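Local coordinates for protein histidine acid phosphatase (Hafnia alvei, PDB 4ARU) that belongs to the histidine acid phosphatases, branch 2 of the histidine phosphatase superfamily, in which a mixed beta sheet is flanked by helices, at residues E147-T152 / R262-A267; E155-R160 / G212-A217; S197-N202 / N206-E211; A311-S314 / G318-W321. One frame throughout, in Å; residues are numbered along the deposited sequence.

Overall arrangement
The four contacts form a chain of neighbours that runs from the sheet-bearing part of the fold into the helices beside it. Contact 4, with its centre about 10 Å from the centre of the chain, lies innermost; the side chain of M319 is about 9 Å from a bound potassium ion and packs on I381, one of that ion's ligands. R262 ties it to contact 1, whose centre is about 12 Å away. From there A150 and R160 lead to contact 2, and S197 and N158 lead on to the hairpin of contact 3. Contact 3 is nested along the sequence inside contact 2, and both inside contact 1. Contacts 2 and 4 are the most distant pair, their centres about 22 Å apart.

Contact 1 (E147-T152 / R262-A267); sequences EKQAGT and RTPYIA
The side chain of Q149 lies along T263 and reaches past it to P264 and R262, and this one glutamine carries the whole contact from its side. Its CG is anti to the backbone N (chi1 -171°), which sends the chain outward from the last turn of its helix; a bend at chi2 then lays the amide over the start of the partner segment. Q149 and T263 run antiparallel alongside one another, with Q149 CB 3.2 Å from T263 OG1 and Q149 CG 3.3 Å from the same T263 OG1. That is close packing against a hydroxyl whose polar bond goes elsewhere, to the carbonyl of L259. Further out, Q149 OE1 comes within 3.5 Å of P264 CD.

The amide nitrogen works differently. Through a water it reaches the partner backbone: the water accepts from Q149 NE2 at 3.1 Å and donates to R262 O at 2.8 Å. Q149 NE2 and R262 NH1 are themselves 3.8 Å apart, and the amide and guanidinium planes lie about 40° from each other. Both nitrogens bond the same carboxylate oxygen, D258 OD1, in a salt bridge on the arginine's part, which probably accounts for their closeness. The backbones approach most closely at Q149 and T263, 5.8 Å between their CA atoms.

T263 stands at the break between helix 243-262 and helix 264-282, and the contact therefore sets the C-terminal end of helix 139-150 against that junction, with A150 packing on L259 nearby and R262 leaning on helix 307-317.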
loop_
_atom_site.group_PDB
_atom_site.type_symbol
_atom_site.label_atom_id
_atom_site.label_comp_id
_atom_site.label_asym_id
_atom_site.label_seq_id
_atom_site.Cartn_x
_atom_site.Cartn_y
_atom_site.Cartn_z
ATOM N N GLU A 147 -17.510 -3.276 12.430
ATOM C CA GLU A 147 -18.353 -4.467 12.604
ATOM C C GLU A 147 -19.058 -4.817 11.308
ATOM O O GLU A 147 -19.119 -6.011 10.933
ATOM C CB GLU A 147 -19.340 -4.270 13.736
ATOM C CG GLU A 147 -20.228 -5.500 13.881
ATOM C CD GLU A 147 -21.032 -5.559 15.157
ATOM O OE1 GLU A 147 -20.627 -4.953 16.180
ATOM O OE2 GLU A 147 -22.091 -6.252 15.158
ATOM N N LYS A 148 -19.539 -3.813 10.588
ATOM C CA LYS A 148 -20.196 -4.033 9.306
ATOM C C LYS A 148 -19.243 -4.676 8.306
ATOM O O LYS A 148 -19.572 -5.617 7.580
ATOM C CB LYS A 148 -20.746 -2.720 8.775
ATOM C CG LYS A 148 -21.524 -2.849 7.474
ATOM C CD LYS A 148 -21.921 -1.458 6.984
ATOM C CE LYS A 148 -22.358 -1.451 5.523
ATOM N NZ LYS A 148 -23.633 -2.195 5.395
ATOM N N GLN A 149 -18.026 -4.173 8.251
ATOM C CA GLN A 149 -17.033 -4.707 7.326
ATOM C C GLN A 149 -16.720 -6.161 7.691
ATOM O O GLN A 149 -16.562 -6.987 6.820
ATOM C CB GLN A 149 -15.733 -3.859 7.334
ATOM C CG GLN A 149 -14.735 -4.229 6.242
ATOM C CD GLN A 149 -15.078 -3.647 4.884
ATOM O OE1 GLN A 149 -16.101 -3.022 4.663
ATOM N NE2 GLN A 149 -14.149 -3.755 4.011
ATOM N N ALA A 150 -16.581 -6.464 8.980
ATOM C CA ALA A 150 -16.265 -7.829 9.431
ATOM C C ALA A 150 -17.468 -8.763 9.246
ATOM O O ALA A 150 -17.279 -9.963 9.039
ATOM C CB ALA A 150 -15.872 -7.827 10.899
ATOM N N GLY A 151 -18.683 -8.240 9.308
ATOM C CA GLY A 151 -19.888 -9.078 9.200
ATOM C C GLY A 151 -20.256 -9.779 10.481
ATOM O O GLY A 151 -21.164 -10.601 10.491
ATOM N N THR A 152 -19.565 -9.454 11.578
ATOM C CA THR A 152 -19.740 -10.131 12.866
ATOM C C THR A 152 -19.161 -9.205 13.944
ATOM O O THR A 152 -18.283 -8.404 13.648
ATOM C CB THR A 152 -19.061 -11.534 12.833
ATOM O OG1 THR A 152 -19.581 -12.381 13.859
ATOM C CG2 THR A 152 -17.560 -11.442 12.958
ATOM N N ARG A 262 -9.684 -0.676 4.698
ATOM C CA ARG A 262 -10.631 -0.702 3.584
ATOM C C ARG A 262 -12.040 -0.329 3.940
ATOM O O ARG A 262 -12.762 0.183 3.125
ATOM C CB ARG A 262 -10.640 -2.064 2.856
ATOM C CG ARG A 262 -9.302 -2.466 2.272
ATOM C CD ARG A 262 -9.404 -3.666 1.317
ATOM N NE ARG A 262 -10.180 -3.282 0.150
ATOM C CZ ARG A 262 -11.467 -3.544 -0.059
ATOM N NH1 ARG A 262 -12.201 -4.217 0.793
ATOM N NH2 ARG A 262 -12.073 -3.038 -1.109
ATOM N N THR A 263 -12.435 -0.597 5.166
ATOM C CA THR A 263 -13.763 -0.177 5.653
ATOM C C THR A 263 -14.136 1.226 5.165
ATOM O O THR A 263 -13.393 2.142 5.472
ATOM C CB THR A 263 -13.755 -0.147 7.189
ATOM O OG1 THR A 263 -13.608 -1.484 7.658
ATOM C CG2 THR A 263 -15.038 0.485 7.773
ATOM N N PRO A 264 -15.213 1.393 4.388
ATOM C CA PRO A 264 -15.407 2.680 3.700
ATOM C C PRO A 264 -15.394 3.925 4.621
ATOM O O PRO A 264 -14.783 4.918 4.278
ATOM C CB PRO A 264 -16.718 2.499 2.960
ATOM C CG PRO A 264 -16.641 1.043 2.573
ATOM C CD PRO A 264 -16.100 0.349 3.802
ATOM N N TYR A 265 -16.023 3.848 5.776
ATOM C CA TYR A 265 -16.040 5.019 6.676
ATOM C C TYR A 265 -14.637 5.461 7.030
ATOM O O TYR A 265 -14.301 6.649 7.051
ATOM C CB TYR A 265 -16.854 4.698 7.927
ATOM C CG TYR A 265 -17.002 5.860 8.876
ATOM C CD1 TYR A 265 -17.888 6.885 8.621
ATOM C CD2 TYR A 265 -16.227 5.951 10.003
ATOM C CE1 TYR A 265 -18.012 7.944 9.497
ATOM C CE2 TYR A 265 -16.341 7.001 10.873
ATOM C CZ TYR A 265 -17.229 8.001 10.599
ATOM O OH TYR A 265 -17.317 9.064 11.470
ATOM N N ILE A 266 -13.784 4.515 7.340
ATOM C CA ILE A 266 -12.416 4.837 7.703
ATOM C C ILE A 266 -11.668 5.273 6.437
ATOM O O ILE A 266 -10.917 6.276 6.449
ATOM C CB ILE A 266 -11.708 3.606 8.328
ATOM C CG1 ILE A 266 -12.371 3.253 9.650
ATOM C CG2 ILE A 266 -10.231 3.880 8.504
ATOM C CD1 ILE A 266 -11.794 2.037 10.339
ATOM N N ALA A 267 -11.804 4.495 5.367
ATOM C CA ALA A 267 -11.061 4.720 4.146
ATOM C C ALA A 267 -11.340 6.154 3.601
ATOM O O ALA A 267 -10.401 6.804 3.182
ATOM C CB ALA A 267 -11.494 3.717 3.113
HETATM O O HOH W 1 -14.265 -1.755 1.682
#

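Contact 2 (E155-R160 / G212-A217); sequences ETLNQR and GAVGLA
L157 and N158 meet A213 and V214 in a buried packing contact between the loop joining helices 139-150 and 162-172 and the first turn of helix 213-229. All four touching residues are buried; L157 makes the apolar contact, while N158 lays its amide against methyl groups.

The CD2 branch of L157 comes up to V214, standing 4.0 Å from V214 CG1, with V214 CB and CG2 about as near, so a single methyl rests on the forked end of the valine while the two side chains cross at about a right angle. The CG1 branch of V214 is anti to its backbone N (chi1 173°), and this leaves CG2 on the side of N158. There the asparagine amide passes alongside the valine, the two side chains running antiparallel, and N158 OD1 lies 3.5 Å from V214 CG2. The other end of the amide faces A213, where N158 ND2 is 3.6 Å from A213 CB.

Neither polar atom of N158 is spent on the helix it touches. N158 OD1 is hydrogen-bonded to the hydroxyl of S197, and N158 ND2 to the carbonyl of M195. The backbone of A213 also pairs with M195, so the start of the helix and the asparagine are both tied to the residues just before strand 198-201.

The closest helix atoms to the amide are thus methyl carbons, and its hydrogen-bonding capacity is met in the 195-197 region. This is consistent with burial of N158 at little polar cost, its amide orientation being set by those bonds and the methyl groups filling in around it.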
loop_
_atom_site.group_PDB
_atom_site.type_symbol
_atom_site.label_atom_id
_atom_site.label_comp_id
_atom_site.label_asym_id
_atom_site.label_seq_id
_atom_site.Cartn_x
_atom_site.Cartn_y
_atom_site.Cartn_z
ATOM N N GLU A 155 -15.366 -8.683 18.617
ATOM C CA GLU A 155 -14.904 -9.484 19.757
ATOM C C GLU A 155 -14.807 -10.981 19.407
ATOM O O GLU A 155 -14.127 -11.751 20.092
ATOM C CB GLU A 155 -15.821 -9.287 20.961
ATOM C CG GLU A 155 -15.728 -7.916 21.680
ATOM C CD GLU A 155 -16.312 -6.716 20.913
ATOM O OE1 GLU A 155 -16.990 -6.901 19.858
ATOM O OE2 GLU A 155 -16.097 -5.565 21.367
ATOM N N THR A 156 -15.491 -11.370 18.329
ATOM C CA THR A 156 -15.522 -12.773 17.893
ATOM C C THR A 156 -14.595 -13.072 16.719
ATOM O O THR A 156 -14.572 -14.176 16.194
ATOM C CB THR A 156 -16.975 -13.238 17.545
ATOM O OG1 THR A 156 -17.425 -12.645 16.314
ATOM C CG2 THR A 156 -17.951 -12.932 18.646
ATOM N N LEU A 157 -13.817 -12.084 16.295
ATOM C CA LEU A 157 -13.039 -12.216 15.051
ATOM C C LEU A 157 -12.055 -13.379 15.058
ATOM O O LEU A 157 -11.819 -13.982 14.008
ATOM C CB LEU A 157 -12.278 -10.925 14.781
ATOM C CG LEU A 157 -11.637 -10.799 13.402
ATOM C CD1 LEU A 157 -12.680 -10.682 12.313
ATOM C CD2 LEU A 157 -10.675 -9.637 13.339
ATOM N N ASN A 158 -11.447 -13.707 16.199
ATOM C CA ASN A 158 -10.450 -14.768 16.179
ATOM C C ASN A 158 -11.069 -16.090 15.700
ATOM O O ASN A 158 -10.353 -16.951 15.184
ATOM C CB ASN A 158 -9.848 -15.061 17.563
ATOM C CG ASN A 158 -8.981 -13.926 18.096
ATOM O OD1 ASN A 158 -8.812 -12.890 17.443
ATOM N ND2 ASN A 158 -8.393 -14.175 19.273
ATOM N N GLN A 159 -12.353 -16.280 15.947
ATOM C CA GLN A 159 -13.011 -17.528 15.573
ATOM C C GLN A 159 -13.059 -17.772 14.068
ATOM O O GLN A 159 -13.300 -18.927 13.658
ATOM C CB GLN A 159 -14.389 -17.609 16.208
ATOM C CG GLN A 159 -14.373 -17.645 17.740
ATOM C CD GLN A 159 -13.248 -18.502 18.351
ATOM O OE1 GLN A 159 -12.368 -17.986 19.085
ATOM N NE2 GLN A 159 -13.227 -19.788 18.022
ATOM N N ARG A 160 -12.872 -16.717 13.293
ATOM C CA ARG A 160 -12.854 -16.784 11.841
ATOM C C ARG A 160 -11.516 -17.312 11.334
ATOM O O ARG A 160 -11.399 -17.749 10.182
ATOM C CB ARG A 160 -13.135 -15.394 11.241
ATOM C CG ARG A 160 -13.080 -15.300 9.730
ATOM C CD ARG A 160 -13.574 -13.961 9.278
ATOM N NE ARG A 160 -14.998 -13.798 9.529
ATOM C CZ ARG A 160 -15.655 -12.655 9.389
ATOM N NH1 ARG A 160 -14.983 -11.524 9.076
ATOM N NH2 ARG A 160 -16.984 -12.654 9.588
ATOM N N GLY A 212 -5.427 -7.605 19.940
ATOM C CA GLY A 212 -5.607 -9.047 20.027
ATOM C C GLY A 212 -4.851 -9.848 18.997
ATOM O O GLY A 212 -4.005 -9.336 18.263
ATOM N N ALA A 213 -5.168 -11.133 18.940
ATOM C CA ALA A 213 -4.380 -12.080 18.201
ATOM C C ALA A 213 -4.289 -11.770 16.706
ATOM O O ALA A 213 -3.251 -11.980 16.064
ATOM C CB ALA A 213 -4.942 -13.454 18.434
ATOM N N VAL A 214 -5.415 -11.368 16.106
ATOM C CA VAL A 214 -5.423 -11.107 14.664
ATOM C C VAL A 214 -4.568 -9.879 14.387
ATOM O O VAL A 214 -3.740 -9.862 13.482
ATOM C CB VAL A 214 -6.863 -10.964 14.080
ATOM C CG1 VAL A 214 -6.795 -10.520 12.635
ATOM C CG2 VAL A 214 -7.638 -12.258 14.237
ATOM N N GLY A 215 -4.786 -8.807 15.146
ATOM C CA GLY A 215 -3.962 -7.588 14.986
ATOM C C GLY A 215 -2.483 -7.839 15.191
ATOM O O GLY A 215 -1.664 -7.371 14.412
ATOM N N LEU A 216 -2.139 -8.574 16.238
ATOM C CA LEU A 216 -0.735 -8.863 16.504
ATOM C C LEU A 216 -0.148 -9.774 15.439
ATOM O O LEU A 216 0.915 -9.499 14.877
ATOM C CB LEU A 216 -0.598 -9.468 17.886
ATOM C CG LEU A 216 0.830 -9.914 18.274
ATOM C CD1 LEU A 216 1.812 -8.776 18.271
ATOM C CD2 LEU A 216 0.788 -10.604 19.614
ATOM N N ALA A 217 -0.858 -10.831 15.097
ATOM C CA ALA A 217 -0.401 -11.733 14.050
ATOM C C ALA A 217 -0.240 -11.036 12.724
ATOM O O ALA A 217 0.689 -11.347 11.961
ATOM C CB ALA A 217 -1.315 -12.926 13.905
#

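Contact 3 (S197-N202 / N206-E211); sequences SRLAIN and NKVALE
E211 lies beside R198 on one face of a two-stranded antiparallel sheet, and its CB and CG meet the other strand. CB is 3.7 Å from R198 O and 4.1 Å from R198 CG. The next carbon, CG, is beside the backbone N (chi1 -59°) and packs 3.7 Å from A200 CB; it also lies over one face of the R198 guanidinium. A further bend at chi2 carries the carboxylate alongside that group, with the two planes 26° apart. The opposite charges do not touch, R198 NH2 and E211 OE2 being 5.5 Å apart, so any attraction is probably modest.

The strands 198-201 and 208-211 make a beta hairpin. R198 with E211 and A200 with A209 are its hydrogen-bonded pairs, and the A200 N to A209 O bond is almost straight (179°). L199 with L210 and I201 with V208 are the non-hydrogen-bonded pairs; their side chains occupy the face turned to helices 139-150 and 243-262. There V208 spreads its two methyls between neighbours: CG1 meets L199 CD1 at 3.7 Å, and CG2 meets I201 CG2 at 4.0 Å.

Near the turn, K207 N donates to N202 OD1 at 3.0 Å, from well above the amide plane; G205 N bonds the same oxygen. At the opposite end a water 2.8 Å from each donates to S197 OG and E211 O; S197 OG also bonds N158 OD1.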
loop_
_atom_site.group_PDB
_atom_site.type_symbol
_atom_site.label_atom_id
_atom_site.label_comp_id
_atom_site.label_asym_id
_atom_site.label_seq_id
_atom_site.Cartn_x
_atom_site.Cartn_y
_atom_site.Cartn_z
ATOM N N SER A 197 -9.859 -10.628 20.060
ATOM C CA SER A 197 -9.912 -9.392 19.292
ATOM C C SER A 197 -10.761 -8.324 19.983
ATOM O O SER A 197 -11.795 -8.634 20.607
ATOM C CB SER A 197 -10.468 -9.642 17.862
ATOM O OG SER A 197 -9.570 -10.330 17.041
ATOM N N ARG A 198 -10.341 -7.068 19.869
ATOM C CA ARG A 198 -11.219 -5.965 20.168
ATOM C C ARG A 198 -10.743 -4.736 19.424
ATOM O O ARG A 198 -9.574 -4.624 19.047
ATOM C CB ARG A 198 -11.370 -5.673 21.662
ATOM C CG ARG A 198 -10.224 -4.891 22.214
ATOM C CD ARG A 198 -10.309 -4.706 23.690
ATOM N NE ARG A 198 -9.129 -3.957 24.161
ATOM C CZ ARG A 198 -9.071 -2.629 24.292
ATOM N NH1 ARG A 198 -10.070 -1.844 23.985
ATOM N NH2 ARG A 198 -7.958 -2.067 24.732
ATOM N N LEU A 199 -11.631 -3.811 19.202
ATOM C CA LEU A 199 -11.306 -2.574 18.561
ATOM C C LEU A 199 -11.085 -1.512 19.658
ATOM O O LEU A 199 -11.943 -1.276 20.493
ATOM C CB LEU A 199 -12.457 -2.168 17.618
ATOM C CG LEU A 199 -12.267 -0.950 16.735
ATOM C CD1 LEU A 199 -11.126 -1.185 15.811
ATOM C CD2 LEU A 199 -13.513 -0.624 15.934
ATOM N N ALA A 200 -9.903 -0.883 19.651
ATOM C CA ALA A 200 -9.520 0.121 20.621
ATOM C C ALA A 200 -9.390 1.472 19.952
ATOM O O ALA A 200 -8.776 1.563 18.904
ATOM C CB ALA A 200 -8.202 -0.280 21.271
ATOM N N ILE A 201 -10.012 2.498 20.518
ATOM C CA ILE A 201 -9.945 3.847 19.973
ATOM C C ILE A 201 -9.595 4.825 21.077
ATOM O O ILE A 201 -10.071 4.688 22.199
ATOM C CB ILE A 201 -11.285 4.252 19.321
ATOM C CG1 ILE A 201 -11.768 3.144 18.394
ATOM C CG2 ILE A 201 -11.126 5.591 18.617
ATOM C CD1 ILE A 201 -13.051 3.490 17.649
ATOM N N ASN A 202 -8.792 5.834 20.757
ATOM C CA ASN A 202 -8.485 6.896 21.727
ATOM C C ASN A 202 -9.661 7.855 21.891
ATOM O O ASN A 202 -10.702 7.707 21.256
ATOM C CB ASN A 202 -7.206 7.622 21.353
ATOM C CG ASN A 202 -7.380 8.553 20.163
ATOM O OD1 ASN A 202 -8.308 8.407 19.375
ATOM N ND2 ASN A 202 -6.474 9.514 20.037
ATOM N N ASN A 206 -9.140 9.613 16.695
ATOM C CA ASN A 206 -8.142 9.760 15.639
ATOM C C ASN A 206 -7.014 8.711 15.719
ATOM O O ASN A 206 -6.095 8.725 14.899
ATOM C CB ASN A 206 -7.632 11.218 15.606
ATOM C CG ASN A 206 -8.754 12.225 15.336
ATOM O OD1 ASN A 206 -8.600 13.421 15.594
ATOM N ND2 ASN A 206 -9.899 11.740 14.824
ATOM N N LYS A 207 -7.104 7.796 16.687
ATOM C CA LYS A 207 -6.182 6.667 16.785
ATOM C C LYS A 207 -6.986 5.389 17.044
ATOM O O LYS A 207 -7.664 5.272 18.051
ATOM C CB LYS A 207 -5.121 6.884 17.879
ATOM C CG LYS A 207 -4.018 7.873 17.490
ATOM C CD LYS A 207 -3.304 7.418 16.212
ATOM C CE LYS A 207 -2.378 8.493 15.615
ATOM N NZ LYS A 207 -1.966 8.171 14.211
ATOM N N VAL A 208 -6.888 4.446 16.119
ATOM C CA VAL A 208 -7.715 3.232 16.118
ATOM C C VAL A 208 -6.822 2.032 15.940
ATOM O O VAL A 208 -5.869 2.049 15.147
ATOM C CB VAL A 208 -8.759 3.339 14.962
ATOM C CG1 VAL A 208 -9.631 2.115 14.857
ATOM C CG2 VAL A 208 -9.625 4.584 15.086
ATOM N N ALA A 209 -7.082 0.952 16.669
ATOM C CA ALA A 209 -6.303 -0.234 16.478
ATOM C C ALA A 209 -7.126 -1.494 16.679
ATOM O O ALA A 209 -8.009 -1.526 17.558
ATOM C CB ALA A 209 -5.115 -0.242 17.429
ATOM N N LEU A 210 -6.810 -2.521 15.919
ATOM C CA LEU A 210 -7.374 -3.840 16.158
ATOM C C LEU A 210 -6.412 -4.546 17.141
ATOM O O LEU A 210 -5.298 -4.937 16.758
ATOM C CB LEU A 210 -7.505 -4.634 14.840
ATOM C CG LEU A 210 -7.953 -6.070 14.964
ATOM C CD1 LEU A 210 -9.411 -6.107 15.414
ATOM C CD2 LEU A 210 -7.789 -6.769 13.640
ATOM N N GLU A 211 -6.809 -4.654 18.413
ATOM C CA GLU A 211 -6.013 -5.324 19.434
ATOM C C GLU A 211 -6.325 -6.803 19.425
ATOM O O GLU A 211 -7.418 -7.198 19.009
ATOM C CB GLU A 211 -6.335 -4.779 20.827
ATOM C CG GLU A 211 -6.073 -3.263 20.950
ATOM C CD GLU A 211 -4.572 -2.900 20.884
ATOM O OE1 GLU A 211 -3.700 -3.738 21.164
ATOM O OE2 GLU A 211 -4.261 -1.717 20.611
HETATM O O HOH W 2 -7.149 -8.970 16.917
#

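Contact 4 (A311-S314 / G318-W321); sequences ANIS and GMTW
S314 sits against W321 and M319 where helix 307-317 closes in a Schellman motif, G318 with its positive phi being the C-prime residue. The chain folds back at once: M319 N donates to S314 O at 2.9 Å, tilted 17° from the carbonyl plane, and the CA atoms of the two residues are only 4.8 Å apart.

This reversal brings W321 round to the serine. Its CG lies between the backbone N and the carbonyl carbon (chi1 63°), which swings the six-membered ring back toward the helix. S314 CB approaches that ring obliquely, 3.5 Å from W321 CZ3 and 3.6 Å from W321 CH2, and it is equally near the backbone, with M319 O also at 3.5 Å. These are normal packing distances. The far side of the indole is held by the NE1 bond to N329 O.

M319 turns its side chain another way, toward L379 and I381, and its methyl CE only grazes I313 CG2. R262 joins from outside, bonding to the serine hydroxyl through NE. Within the helix, that same hydroxyl turns back one turn, S314 OG donating to A311 O at 2.8 Å.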
loop_
_atom_site.group_PDB
_atom_site.type_symbol
_atom_site.label_atom_id
_atom_site.label_comp_id
_atom_site.label_asym_id
_atom_site.label_seq_id
_atom_site.Cartn_x
_atom_site.Cartn_y
_atom_site.Cartn_z
ATOM N N ALA A 311 -4.711 0.709 0.677
ATOM C CA ALA A 311 -5.931 0.031 1.171
ATOM C C ALA A 311 -7.074 1.016 1.276
ATOM O O ALA A 311 -8.224 0.684 0.922
ATOM C CB ALA A 311 -5.655 -0.650 2.498
ATOM N N ASN A 312 -6.805 2.237 1.725
ATOM C CA ASN A 312 -7.870 3.233 1.787
ATOM C C ASN A 312 -8.471 3.512 0.402
ATOM O O ASN A 312 -9.671 3.570 0.227
ATOM C CB ASN A 312 -7.359 4.581 2.315
ATOM C CG ASN A 312 -6.895 4.568 3.771
ATOM O OD1 ASN A 312 -6.087 5.455 4.138
ATOM N ND2 ASN A 312 -7.403 3.693 4.619
ATOM N N ILE A 313 -7.611 3.695 -0.585
ATOM C CA ILE A 313 -8.060 3.996 -1.953
ATOM C C ILE A 313 -8.839 2.816 -2.485
ATOM O O ILE A 313 -9.880 2.999 -3.115
ATOM C CB ILE A 313 -6.867 4.368 -2.850
ATOM C CG1 ILE A 313 -6.264 5.690 -2.371
ATOM C CG2 ILE A 313 -7.263 4.361 -4.328
ATOM C CD1 ILE A 313 -7.150 6.868 -2.514
ATOM N N SER A 314 -8.363 1.609 -2.208
ATOM C CA SER A 314 -9.101 0.416 -2.630
ATOM C C SER A 314 -10.495 0.377 -2.013
ATOM O O SER A 314 -11.440 0.041 -2.686
ATOM C CB SER A 314 -8.254 -0.807 -2.381
ATOM O OG SER A 314 -8.376 -1.264 -1.115
ATOM N N GLY A 318 -13.936 0.534 -4.023
ATOM C CA GLY A 318 -14.483 -0.829 -4.019
ATOM C C GLY A 318 -13.624 -1.842 -4.752
ATOM O O GLY A 318 -14.163 -2.841 -5.262
ATOM N N MET A 319 -12.326 -1.603 -4.900
ATOM C CA MET A 319 -11.420 -2.496 -5.672
ATOM C C MET A 319 -10.864 -3.560 -4.731
ATOM O O MET A 319 -10.378 -3.234 -3.632
ATOM C CB MET A 319 -10.286 -1.714 -6.315
ATOM C CG MET A 319 -10.779 -0.666 -7.294
ATOM S SD MET A 319 -9.436 0.196 -8.158
ATOM C CE MET A 319 -8.539 0.871 -6.774
ATOM N N THR A 320 -10.910 -4.810 -5.153
ATOM C CA THR A 320 -10.337 -5.874 -4.371
ATOM C C THR A 320 -9.495 -6.688 -5.323
ATOM O O THR A 320 -9.741 -6.693 -6.549
ATOM C CB THR A 320 -11.374 -6.749 -3.675
ATOM O OG1 THR A 320 -12.276 -7.247 -4.629
ATOM C CG2 THR A 320 -12.179 -5.953 -2.650
ATOM N N TRP A 321 -8.511 -7.365 -4.774
ATOM C CA TRP A 321 -7.582 -8.143 -5.568
ATOM C C TRP A 321 -6.888 -9.183 -4.748
ATOM O O TRP A 321 -6.850 -9.131 -3.495
ATOM C CB TRP A 321 -6.569 -7.259 -6.273
ATOM C CG TRP A 321 -5.694 -6.493 -5.348
ATOM C CD1 TRP A 321 -4.574 -6.945 -4.703
ATOM C CD2 TRP A 321 -5.822 -5.093 -4.989
ATOM N NE1 TRP A 321 -4.013 -5.922 -3.955
ATOM C CE2 TRP A 321 -4.747 -4.781 -4.109
ATOM C CE3 TRP A 321 -6.763 -4.094 -5.285
ATOM C CZ2 TRP A 321 -4.597 -3.509 -3.563
ATOM C CZ3 TRP A 321 -6.572 -2.818 -4.763
ATOM C CH2 TRP A 321 -5.510 -2.540 -3.899
#